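ATP synthase subunit s, mitochondrial (Bos taurus, PDB 3E4G) regulates mitochondrial ATP synthase, being needed for its proton conduction and blocking a proton leak through an alternative exit pathway. Local coordinates at residues V9-D14 with S71-I76; I63-A68 with V87-L92; I98-L103 with N126-G131; K114-M119 with R139-L144. The protein carries 1 engineered substitution. All blocks are in the same frame, centred on the assembly; numbering follows the deposited sequence.

Contact 1: residues V9-D14 with S71-I76; sequences VFNKVD and SCIMSI
The contact of Asn11, Phe10 and Val13 with Cys72, Ile73, Met74 and Ile76 is a small interdomain joint, where the end of helix 2-11 in the N-terminal domain meets the loop after strand 63-69 in the second leucine-rich repeat. Asn11 carries most of it. This residue points toward the loop, and its side chain lies against the backbone from Cys72 to Met74, with CG of Asn11 3.6 Å from Met74 N. The Asn11 side chain crosses that of Met74 at about a right angle. Nearer the root, CB of Asn11 touches CD1 of Ile76 at 4.0 Å, a reach Ile76 makes with CG1 set between its own backbone N and carbonyl carbon (chi1 63°). In this leucine-rich repeat protein the N-terminal helix thus packs on a loop that follows a strand of the repeat sheet; the magnesium ion at Gly35 and Thr69 lies about 9 Å from the side chain of Ile73. At the margin, Cys72 SG makes an oblique sulfur-aromatic contact with Phe10, 5.3 Å from the ring centroid and 4.4 Å from Phe10 CD1. Past the helix the chain turns extended, and there a water joins the two backbones, accepting from Val13 N at 2.9 Å and donating to Ile76 O at 3.0 Å. CG2 of Val13 comes to 4.1 Å from that same Ile76 O. Cys34, in the loop before strand 37-40, packs on Cys72 and Ile73, while Phe10 O accepts a hydrogen bond from the side chain of Arg33.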
# COMPACT_ATOMS: atom_id res chain seq x y z
N VAL A 9 7.80 3.53 -15.86
CA VAL A 9 7.78 2.17 -16.38
C VAL A 9 7.99 1.14 -15.24
O VAL A 9 7.53 0.01 -15.38
CB VAL A 9 8.76 1.99 -17.54
CG1 VAL A 9 10.17 1.85 -17.13
CG2 VAL A 9 8.26 1.07 -18.54
N PHE A 10 8.68 1.52 -14.19
CA PHE A 10 8.73 0.63 -13.00
C PHE A 10 7.34 0.39 -12.44
O PHE A 10 7.05 -0.68 -11.87
CB PHE A 10 9.68 1.16 -11.94
CG PHE A 10 11.09 0.63 -12.09
CD1 PHE A 10 11.68 -0.15 -11.09
CD2 PHE A 10 11.86 0.87 -13.26
CE1 PHE A 10 12.93 -0.69 -11.18
CE2 PHE A 10 13.13 0.34 -13.37
CZ PHE A 10 13.70 -0.41 -12.34
N ASN A 11 6.51 1.40 -12.50
CA ASN A 11 5.15 1.35 -11.92
C ASN A 11 4.10 0.83 -12.87
O ASN A 11 3.07 0.30 -12.40
CB ASN A 11 4.76 2.73 -11.36
CG ASN A 11 5.39 2.96 -10.02
OD1 ASN A 11 6.43 3.70 -9.90
ND2 ASN A 11 4.85 2.38 -9.00
N LYS A 12 4.25 0.99 -14.18
CA LYS A 12 3.16 0.72 -15.10
C LYS A 12 2.72 -0.73 -15.06
O LYS A 12 3.56 -1.65 -15.08
CB LYS A 12 3.61 1.11 -16.53
CG LYS A 12 2.53 0.89 -17.58
CD LYS A 12 2.96 1.40 -18.96
CE LYS A 12 2.02 1.12 -20.04
NZ LYS A 12 0.78 1.76 -19.84
N VAL A 13 1.42 -0.95 -15.04
CA VAL A 13 0.86 -2.30 -15.07
C VAL A 13 1.02 -2.91 -16.43
O VAL A 13 0.75 -2.29 -17.48
CB VAL A 13 -0.64 -2.27 -14.68
CG1 VAL A 13 -1.27 -3.67 -14.84
CG2 VAL A 13 -0.82 -1.84 -13.27
N ASP A 14 1.45 -4.14 -16.46
CA ASP A 14 1.39 -4.99 -17.69
C ASP A 14 0.25 -6.01 -17.52
O ASP A 14 0.34 -6.95 -16.72
CB ASP A 14 2.70 -5.63 -17.90
CG ASP A 14 2.78 -6.37 -19.23
OD1 ASP A 14 3.87 -6.39 -19.90
OD2 ASP A 14 1.76 -6.90 -19.67
N SER A 71 10.86 3.03 -1.22
CA SER A 71 10.34 2.44 -2.45
C SER A 71 9.93 3.54 -3.42
O SER A 71 9.52 4.64 -3.01
CB SER A 71 9.15 1.57 -2.10
OG SER A 71 8.45 1.09 -3.23
N CYS A 72 9.96 3.22 -4.72
CA CYS A 72 9.54 4.18 -5.78
C CYS A 72 8.15 3.96 -6.26
O CYS A 72 7.77 4.54 -7.31
CB CYS A 72 10.57 4.15 -6.96
SG CYS A 72 10.57 2.61 -7.88
N ILE A 73 7.31 3.23 -5.52
CA ILE A 73 5.92 3.06 -5.94
C ILE A 73 5.22 4.42 -5.96
O ILE A 73 5.44 5.32 -5.15
CB ILE A 73 5.18 2.05 -5.06
CG1 ILE A 73 5.16 2.47 -3.57
CG2 ILE A 73 5.73 0.65 -5.27
CD1 ILE A 73 4.40 1.41 -2.70
N MET A 74 4.28 4.52 -6.93
CA MET A 74 3.47 5.77 -7.06
C MET A 74 2.28 5.51 -7.89
O MET A 74 2.34 4.74 -8.83
CB MET A 74 4.22 6.89 -7.43
CG MET A 74 4.67 6.71 -8.64
SD MET A 74 5.70 8.19 -9.16
CE MET A 74 4.78 9.56 -8.59
N SER A 75 1.25 6.29 -7.67
CA SER A 75 0.11 6.49 -8.52
C SER A 75 -0.39 5.26 -9.21
O SER A 75 -0.99 4.35 -8.57
CB SER A 75 0.36 7.73 -9.45
OG SER A 75 1.37 7.42 -10.43
N ILE A 76 -0.30 5.24 -10.52
CA ILE A 76 -0.94 4.18 -11.26
C ILE A 76 -0.22 2.83 -11.00
O ILE A 76 -0.78 1.78 -11.35
CB ILE A 76 -1.27 4.51 -12.72
CG1 ILE A 76 0.05 4.76 -13.34
CG2 ILE A 76 -2.36 5.58 -12.81
CD1 ILE A 76 1.45 4.30 -12.87
O HOH W 1 -0.31 1.19 -14.25

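Contact 2: residues I63-A68 with V87-L92; sequences IQAIDA and VEKIRL
Asp67 and Arg91 both place CG opposite their backbone N (chi1 179° and -178°), which sends the two side chains side by side in one direction. In one of the two deposited conformers of Arg91, NH1 meets Asp67 OD1 at 3.2 Å in a salt bridge that the other need not keep. The oxygen sits at the edge of the guanidinium, near its plane, and is approached on the syn side, with the two flat groups almost perpendicular; Thr69 also donates to Asp67 OD1. At the other end Gln64, extended beyond CG, donates through NE2 to Glu88 OE1 (2.9 Å, 172°). The acceptor lies in the amide plane, but the donor comes from above the carboxylate. Gln64 OE1 is taken by Arg39. Between these pairs runs the parallel sheet of the leucine-rich repeats, Ala65 to Ala68 registering with Lys89 to Leu92. Gln64 O accepts twice, from Glu88 N at 2.8 Å and Lys89 N at 3.2 Å, just where Gln64 and Ala65 form a classic bulge opposite Arg39 of strand 37-40. Ala65, Asp67, Lys89 and Arg91 occupy one face, where CB of Ala65 lies 3.8 Å from CB of Lys89. Ile66, Ala68, Ile90 and Leu92 occupy the buried one. There Ile66 CD1 reaches Val87 CG1 at 4.1 Å, and Ala68 CB meets Leu92 CD2 at 4.1 Å; Leu31 of helix 23-33 packs on Ile66.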
# COMPACT_ATOMS: atom_id res chain seq x y z
N ILE A 63 -0.70 -12.40 -1.38
CA ILE A 63 -0.14 -11.37 -0.51
C ILE A 63 -1.00 -11.14 0.71
O ILE A 63 -2.20 -10.83 0.57
CB ILE A 63 0.08 -10.06 -1.30
CG1 ILE A 63 1.06 -10.28 -2.47
CG2 ILE A 63 0.54 -8.94 -0.36
CD1 ILE A 63 1.11 -9.08 -3.46
N GLN A 64 -0.39 -11.21 1.88
CA GLN A 64 -1.02 -10.82 3.13
C GLN A 64 -0.56 -9.45 3.60
O GLN A 64 -1.34 -8.67 4.16
CB GLN A 64 -0.73 -11.88 4.25
CG GLN A 64 -1.42 -11.52 5.55
CD GLN A 64 -1.41 -12.71 6.55
OE1 GLN A 64 -0.46 -13.50 6.53
NE2 GLN A 64 -2.44 -12.81 7.37
N ALA A 65 0.75 -9.18 3.47
CA ALA A 65 1.35 -7.95 4.00
C ALA A 65 2.30 -7.38 2.96
O ALA A 65 2.99 -8.10 2.24
CB ALA A 65 2.09 -8.24 5.31
N ILE A 66 2.35 -6.04 2.95
CA ILE A 66 3.23 -5.26 2.09
C ILE A 66 4.02 -4.33 2.96
O ILE A 66 3.45 -3.66 3.84
CB ILE A 66 2.42 -4.46 1.05
CG1 ILE A 66 1.67 -5.45 0.13
CG2 ILE A 66 3.32 -3.49 0.27
CD1 ILE A 66 0.60 -4.77 -0.75
N ASP A 67 5.34 -4.25 2.72
CA ASP A 67 6.20 -3.32 3.44
C ASP A 67 7.00 -2.56 2.40
O ASP A 67 7.98 -3.11 1.84
CB ASP A 67 7.12 -4.04 4.43
CG ASP A 67 8.03 -3.12 5.16
OD1 ASP A 67 8.07 -1.90 4.83
OD2 ASP A 67 8.68 -3.64 6.12
N ALA A 68 6.54 -1.37 2.04
CA ALA A 68 7.20 -0.52 1.04
C ALA A 68 7.97 0.54 1.78
O ALA A 68 7.40 1.57 2.19
CB ALA A 68 6.14 0.07 0.10
N VAL A 87 -5.15 -8.89 0.99
CA VAL A 87 -4.15 -7.98 1.63
C VAL A 87 -4.71 -7.41 2.91
O VAL A 87 -5.75 -6.74 2.92
CB VAL A 87 -3.76 -6.86 0.63
CG1 VAL A 87 -2.76 -5.92 1.34
CG2 VAL A 87 -3.22 -7.41 -0.66
N GLU A 88 -4.00 -7.66 4.00
CA GLU A 88 -4.45 -7.24 5.31
C GLU A 88 -3.61 -6.14 5.95
O GLU A 88 -4.13 -5.42 6.81
CB GLU A 88 -4.47 -8.46 6.28
CG GLU A 88 -5.47 -9.45 5.81
CD GLU A 88 -5.56 -10.70 6.60
OE1 GLU A 88 -4.69 -11.00 7.43
OE2 GLU A 88 -6.45 -11.55 6.27
N LYS A 89 -2.33 -6.03 5.58
CA LYS A 89 -1.38 -5.11 6.19
C LYS A 89 -0.62 -4.39 5.09
O LYS A 89 -0.06 -5.03 4.19
CB LYS A 89 -0.37 -5.86 7.06
CG LYS A 89 -0.94 -6.57 8.27
CD LYS A 89 0.12 -7.43 8.98
CE LYS A 89 -0.26 -7.85 10.33
NZ LYS A 89 0.66 -8.84 10.95
N ILE A 90 -0.56 -3.04 5.19
CA ILE A 90 0.28 -2.25 4.30
C ILE A 90 1.05 -1.25 5.13
O ILE A 90 0.49 -0.49 5.92
CB ILE A 90 -0.55 -1.48 3.23
CG1 ILE A 90 -1.32 -2.46 2.34
CG2 ILE A 90 0.38 -0.57 2.39
CD1 ILE A 90 -2.25 -1.76 1.35
N ARG A 91 2.37 -1.21 4.92
CA ARG A 91 3.25 -0.19 5.49
C ARG A 91 3.87 0.58 4.32
O ARG A 91 4.44 -0.04 3.40
CB ARG A 91 4.34 -0.85 6.34
CG ARG A 91 5.24 0.10 6.98
CD ARG A 91 6.07 -0.75 8.02
NE ARG A 91 6.77 0.08 8.87
CZ ARG A 91 8.09 0.41 8.53
NH1 ARG A 91 8.59 -0.08 7.43
NH2 ARG A 91 8.82 1.08 9.39
N LEU A 92 3.75 1.88 4.38
CA LEU A 92 4.37 2.83 3.41
C LEU A 92 5.32 3.69 4.26
O LEU A 92 4.83 4.47 5.11
CB LEU A 92 3.29 3.71 2.74
CG LEU A 92 2.19 2.94 2.04
CD1 LEU A 92 1.11 3.90 1.51
CD2 LEU A 92 2.68 2.01 0.96

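Contact 3: residues I98-L103 with N126-G131; sequences IEDGCL and NVTDKG
Asp100 and Gly131 bring their CA atoms to within 4.0 Å, setting the first turns of helices 100-107 and 129-134 against each other. Asp100 keeps CG anti to its carbonyl carbon, beside the backbone N (chi1 -68°), which points the carboxylate at Thr128, and both oxygens are used. OD1 takes Thr128 N at 2.8 Å, a nearly straight bond (175°) on the syn side, and OD2 receives the Thr128 hydroxyl, OG1, at 2.6 Å through its syn lone pair. Because Gly131 has no side chain, the carboxylate can lie directly beside its backbone. Thr128 in turn caps its own helix, OG1 accepting from Lys130 N, so Asp100 probably helps to position the capping hydroxyl. In this way the third and fourth leucine-rich repeats are joined at the N-terminal ends of these helices. With an alanine replacing Asp100, Thr128 N and the Thr128 hydroxyl would probably lose their shared acceptor, and the hydroxyl would be freer to turn. CE of Lys130 comes to 3.6 Å from Asp100 OD2, but its amine is salt-bridged to Glu104. Beside the carboxylate, Val127 CG1 packs on Leu103 CD1 at 3.8 Å. Waters bridge Ile98 O to Asn126 N and Asp100 N to Asn126 O.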
# COMPACT_ATOMS: atom_id res chain seq x y z
N ILE A 98 4.84 8.88 -3.12
CA ILE A 98 3.42 8.70 -2.72
C ILE A 98 2.80 10.08 -2.55
O ILE A 98 3.47 11.00 -2.00
CB ILE A 98 3.31 7.77 -1.43
CG1 ILE A 98 3.77 6.38 -1.79
CG2 ILE A 98 1.91 7.85 -0.73
CD1 ILE A 98 3.42 5.17 -0.98
N GLU A 99 1.56 10.22 -2.89
CA GLU A 99 0.79 11.44 -2.65
C GLU A 99 -0.65 11.04 -2.22
O GLU A 99 -1.04 9.86 -2.24
CB GLU A 99 0.73 12.29 -3.94
CG GLU A 99 2.01 12.68 -4.54
CD GLU A 99 1.89 13.49 -5.77
OE1 GLU A 99 0.76 13.86 -6.13
OE2 GLU A 99 2.92 13.77 -6.44
N ASP A 100 -1.43 12.06 -1.93
CA ASP A 100 -2.84 11.85 -1.58
C ASP A 100 -3.57 11.03 -2.64
O ASP A 100 -4.42 10.21 -2.30
CB ASP A 100 -3.53 13.18 -1.37
CG ASP A 100 -3.07 13.92 -0.15
OD1 ASP A 100 -2.52 13.30 0.79
OD2 ASP A 100 -3.35 15.18 -0.08
N GLY A 101 -3.25 11.30 -3.91
CA GLY A 101 -3.96 10.57 -4.96
C GLY A 101 -3.69 9.05 -4.91
O GLY A 101 -4.57 8.27 -5.30
N CYS A 102 -2.53 8.64 -4.43
CA CYS A 102 -2.20 7.22 -4.28
C CYS A 102 -3.12 6.60 -3.21
O CYS A 102 -3.67 5.51 -3.37
CB CYS A 102 -0.74 7.04 -3.83
SG CYS A 102 0.47 7.82 -4.99
N LEU A 103 -3.26 7.32 -2.08
CA LEU A 103 -4.10 6.86 -0.97
C LEU A 103 -5.58 6.82 -1.38
O LEU A 103 -6.32 5.91 -1.05
CB LEU A 103 -3.91 7.72 0.26
CG LEU A 103 -2.45 7.70 0.79
CD1 LEU A 103 -2.35 8.59 2.03
CD2 LEU A 103 -1.97 6.29 1.11
N ASN A 126 4.77 13.91 1.15
CA ASN A 126 3.70 14.60 0.45
C ASN A 126 2.33 14.41 1.06
O ASN A 126 1.38 15.15 0.73
CB ASN A 126 3.59 14.12 -1.00
CG ASN A 126 4.75 14.47 -1.85
OD1 ASN A 126 5.18 13.52 -2.64
ND2 ASN A 126 5.24 15.64 -1.83
N VAL A 127 2.13 13.38 1.91
CA VAL A 127 0.78 13.04 2.34
C VAL A 127 0.20 14.14 3.19
O VAL A 127 0.84 14.69 4.08
CB VAL A 127 0.84 11.69 3.13
CG1 VAL A 127 -0.49 11.42 3.82
CG2 VAL A 127 1.26 10.56 2.18
N THR A 128 -1.06 14.46 2.91
CA THR A 128 -1.75 15.48 3.71
C THR A 128 -2.97 14.89 4.35
O THR A 128 -3.37 13.72 4.17
CB THR A 128 -2.15 16.73 2.83
OG1 THR A 128 -3.42 16.44 2.16
CG2 THR A 128 -1.08 17.14 1.88
N ASP A 129 -3.69 15.77 5.08
CA ASP A 129 -4.93 15.38 5.72
C ASP A 129 -5.88 14.74 4.72
O ASP A 129 -6.65 13.83 5.09
CB ASP A 129 -5.59 16.60 6.37
CG ASP A 129 -4.62 17.37 7.33
OD1 ASP A 129 -3.71 18.06 6.80
OD2 ASP A 129 -4.73 17.15 8.55
N LYS A 130 -5.93 15.23 3.49
CA LYS A 130 -6.87 14.67 2.49
C LYS A 130 -6.63 13.21 2.20
O LYS A 130 -7.55 12.40 2.08
CB LYS A 130 -6.75 15.47 1.18
CG LYS A 130 -7.67 15.16 0.10
CD LYS A 130 -7.57 16.19 -1.05
CE LYS A 130 -6.42 15.90 -1.84
NZ LYS A 130 -6.71 15.24 -3.10
N GLY A 131 -5.37 12.83 2.04
CA GLY A 131 -5.06 11.44 1.77
C GLY A 131 -5.40 10.54 2.95
O GLY A 131 -5.86 9.42 2.78
O HOH W 2 5.29 11.17 0.08
O HOH W 3 -0.25 14.49 -1.38

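Contact 4: residues K114-M119 with R139-L144; sequences KSMLEM and RNLKYL
Backbone hydrogen bonds join Leu117 and Met119 to Lys142 and Tyr143, continuing the parallel sheet from strand 118-122 to strand 143-147. Leu117 O accepts from two donors, Lys142 N at 2.7 Å and Tyr143 N at 3.2 Å, and Met119 N then donates to Tyr143 O at 3.0 Å. Helix 129-134 connects the two strands, a beta-alpha-beta crossover within the fourth leucine-rich repeat. Apolar contacts fill the buried side. Leu141, with CG opposite its backbone N (chi1 -150°), turns CD1 against the Leu117-Glu118 peptide, 3.5 Å from Leu117 C and 4.3 Å from Met116 CB. Replacing Leu141 by an alanine is likely to open a gap beside that peptide and leave Met116 CB without its methyl neighbour. Leu144 CD1 meets Met119 CB at 4.0 Å in one of two Met119 conformers. On the opposite face Glu118, also in one of two conformers, sets CG at the ring edge, 3.7 Å from Tyr143 CD2. Where helix 110-115 ends, Lys114 CG touches Arg139 NH2 at 3.6 Å. The division is thus chemical: methyl groups face the core, whereas Glu118 and Tyr143 lie on the other face, where Glu118 hydrogen-bonds a Tris molecule, probably from the crystallisation liquor.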
# COMPACT_ATOMS: atom_id res chain seq x y z
N LYS A 114 -12.52 -4.56 1.67
CA LYS A 114 -12.98 -5.79 2.33
C LYS A 114 -11.95 -6.43 3.19
O LYS A 114 -12.29 -7.02 4.23
CB LYS A 114 -13.46 -6.80 1.25
CG LYS A 114 -14.70 -6.33 0.53
CD LYS A 114 -14.83 -7.00 -0.83
CE LYS A 114 -16.05 -6.50 -1.61
NZ LYS A 114 -16.09 -7.08 -2.93
N SER A 115 -10.67 -6.38 2.81
CA SER A 115 -9.63 -7.18 3.49
C SER A 115 -8.76 -6.39 4.45
O SER A 115 -8.17 -7.00 5.36
CB SER A 115 -8.73 -7.82 2.46
OG SER A 115 -8.10 -6.86 1.65
N MET A 116 -8.60 -5.08 4.28
CA MET A 116 -7.57 -4.35 5.01
C MET A 116 -7.87 -4.25 6.48
O MET A 116 -8.95 -3.82 6.91
CB MET A 116 -7.42 -2.95 4.40
CG MET A 116 -6.51 -2.97 3.19
SD MET A 116 -4.77 -3.31 3.58
CE MET A 116 -4.35 -1.81 4.49
N LEU A 117 -6.85 -4.58 7.27
CA LEU A 117 -6.89 -4.54 8.74
C LEU A 117 -5.94 -3.52 9.37
O LEU A 117 -6.24 -3.00 10.44
CB LEU A 117 -6.60 -5.94 9.34
CG LEU A 117 -7.48 -7.06 8.81
CD1 LEU A 117 -7.04 -8.39 9.45
CD2 LEU A 117 -8.97 -6.76 9.15
N GLU A 118 -4.77 -3.33 8.75
CA GLU A 118 -3.70 -2.56 9.38
C GLU A 118 -2.99 -1.71 8.31
O GLU A 118 -2.61 -2.25 7.27
CB GLU A 118 -2.68 -3.52 10.00
CG GLU A 118 -1.31 -2.96 10.36
CD GLU A 118 -0.36 -3.96 10.94
OE1 GLU A 118 -0.81 -4.66 11.90
OE2 GLU A 118 0.77 -4.01 10.42
N MET A 119 -2.78 -0.44 8.62
CA MET A 119 -1.94 0.36 7.72
C MET A 119 -1.07 1.28 8.53
O MET A 119 -1.42 1.74 9.62
CB MET A 119 -2.82 1.13 6.75
CG MET A 119 -2.11 1.80 5.68
SD MET A 119 -3.29 2.35 4.41
CE MET A 119 -2.08 2.84 3.20
N ARG A 139 -13.19 0.01 5.84
CA ARG A 139 -14.20 -0.09 6.90
C ARG A 139 -13.86 -1.11 7.94
O ARG A 139 -14.46 -1.12 9.02
CB ARG A 139 -15.59 -0.32 6.28
CG ARG A 139 -15.70 -1.58 5.44
CD ARG A 139 -17.08 -1.67 4.82
NE ARG A 139 -17.25 -2.83 3.92
CZ ARG A 139 -16.92 -2.84 2.65
NH1 ARG A 139 -16.43 -1.76 2.06
NH2 ARG A 139 -17.02 -3.96 1.94
N ASN A 140 -12.94 -2.06 7.64
CA ASN A 140 -12.51 -3.10 8.56
C ASN A 140 -11.21 -2.80 9.25
O ASN A 140 -10.67 -3.64 10.00
CB ASN A 140 -12.41 -4.43 7.84
CG ASN A 140 -13.73 -4.84 7.21
OD1 ASN A 140 -13.77 -5.06 5.96
ND2 ASN A 140 -14.77 -4.88 7.98
N LEU A 141 -10.66 -1.58 9.04
CA LEU A 141 -9.36 -1.25 9.63
C LEU A 141 -9.41 -1.29 11.13
O LEU A 141 -10.30 -0.69 11.76
CB LEU A 141 -8.91 0.14 9.13
CG LEU A 141 -7.40 0.39 9.02
CD1 LEU A 141 -6.82 -0.50 7.88
CD2 LEU A 141 -7.19 1.85 8.72
N LYS A 142 -8.40 -1.93 11.72
CA LYS A 142 -8.25 -2.02 13.18
C LYS A 142 -7.06 -1.25 13.69
O LYS A 142 -7.03 -0.96 14.91
CB LYS A 142 -8.16 -3.46 13.61
CG LYS A 142 -9.43 -4.30 13.29
CD LYS A 142 -10.68 -3.62 14.09
CE LYS A 142 -10.43 -3.66 15.58
NZ LYS A 142 -11.75 -3.57 16.27
N TYR A 143 -6.07 -0.99 12.88
CA TYR A 143 -4.85 -0.29 13.33
C TYR A 143 -4.41 0.67 12.23
O TYR A 143 -4.29 0.24 11.07
CB TYR A 143 -3.73 -1.35 13.60
CG TYR A 143 -2.44 -0.76 14.09
CD1 TYR A 143 -2.35 -0.26 15.37
CD2 TYR A 143 -1.33 -0.70 13.28
CE1 TYR A 143 -1.13 0.23 15.83
CE2 TYR A 143 -0.10 -0.24 13.77
CZ TYR A 143 -0.03 0.23 15.05
OH TYR A 143 1.20 0.66 15.57
N LEU A 144 -4.14 1.90 12.62
CA LEU A 144 -3.60 2.92 11.68
C LEU A 144 -2.53 3.66 12.45
O LEU A 144 -2.84 4.29 13.47
CB LEU A 144 -4.69 3.89 11.19
CG LEU A 144 -4.24 4.96 10.21
CD1 LEU A 144 -3.63 4.40 8.97
CD2 LEU A 144 -5.43 5.89 9.84

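In the fold
Along the chain, contacts 1 and 2 interleave, as do 3 and 4, and both members of the first pair close before contact 3 opens. Contacts 2 and 4 share one six-stranded sheet, where strands 89-93 and 118-122 are neighbours, their centres about 11 Å apart. Contact 3, between helices 100-107 and 129-134, is centred about 17 Å from both, touching contact 2 through Leu92 with Ile98 and contact 4 through Leu103 with Met119. Contact 1 reaches contact 2 by Ile73 on Ala68 and contact 3 by Ser75 N on Cys102 SG. Sheet, helix ends and N-terminal domain thus pack into one continuous body, contacts 1 and 4, about 23 Å apart, lying on opposite sides of its centre.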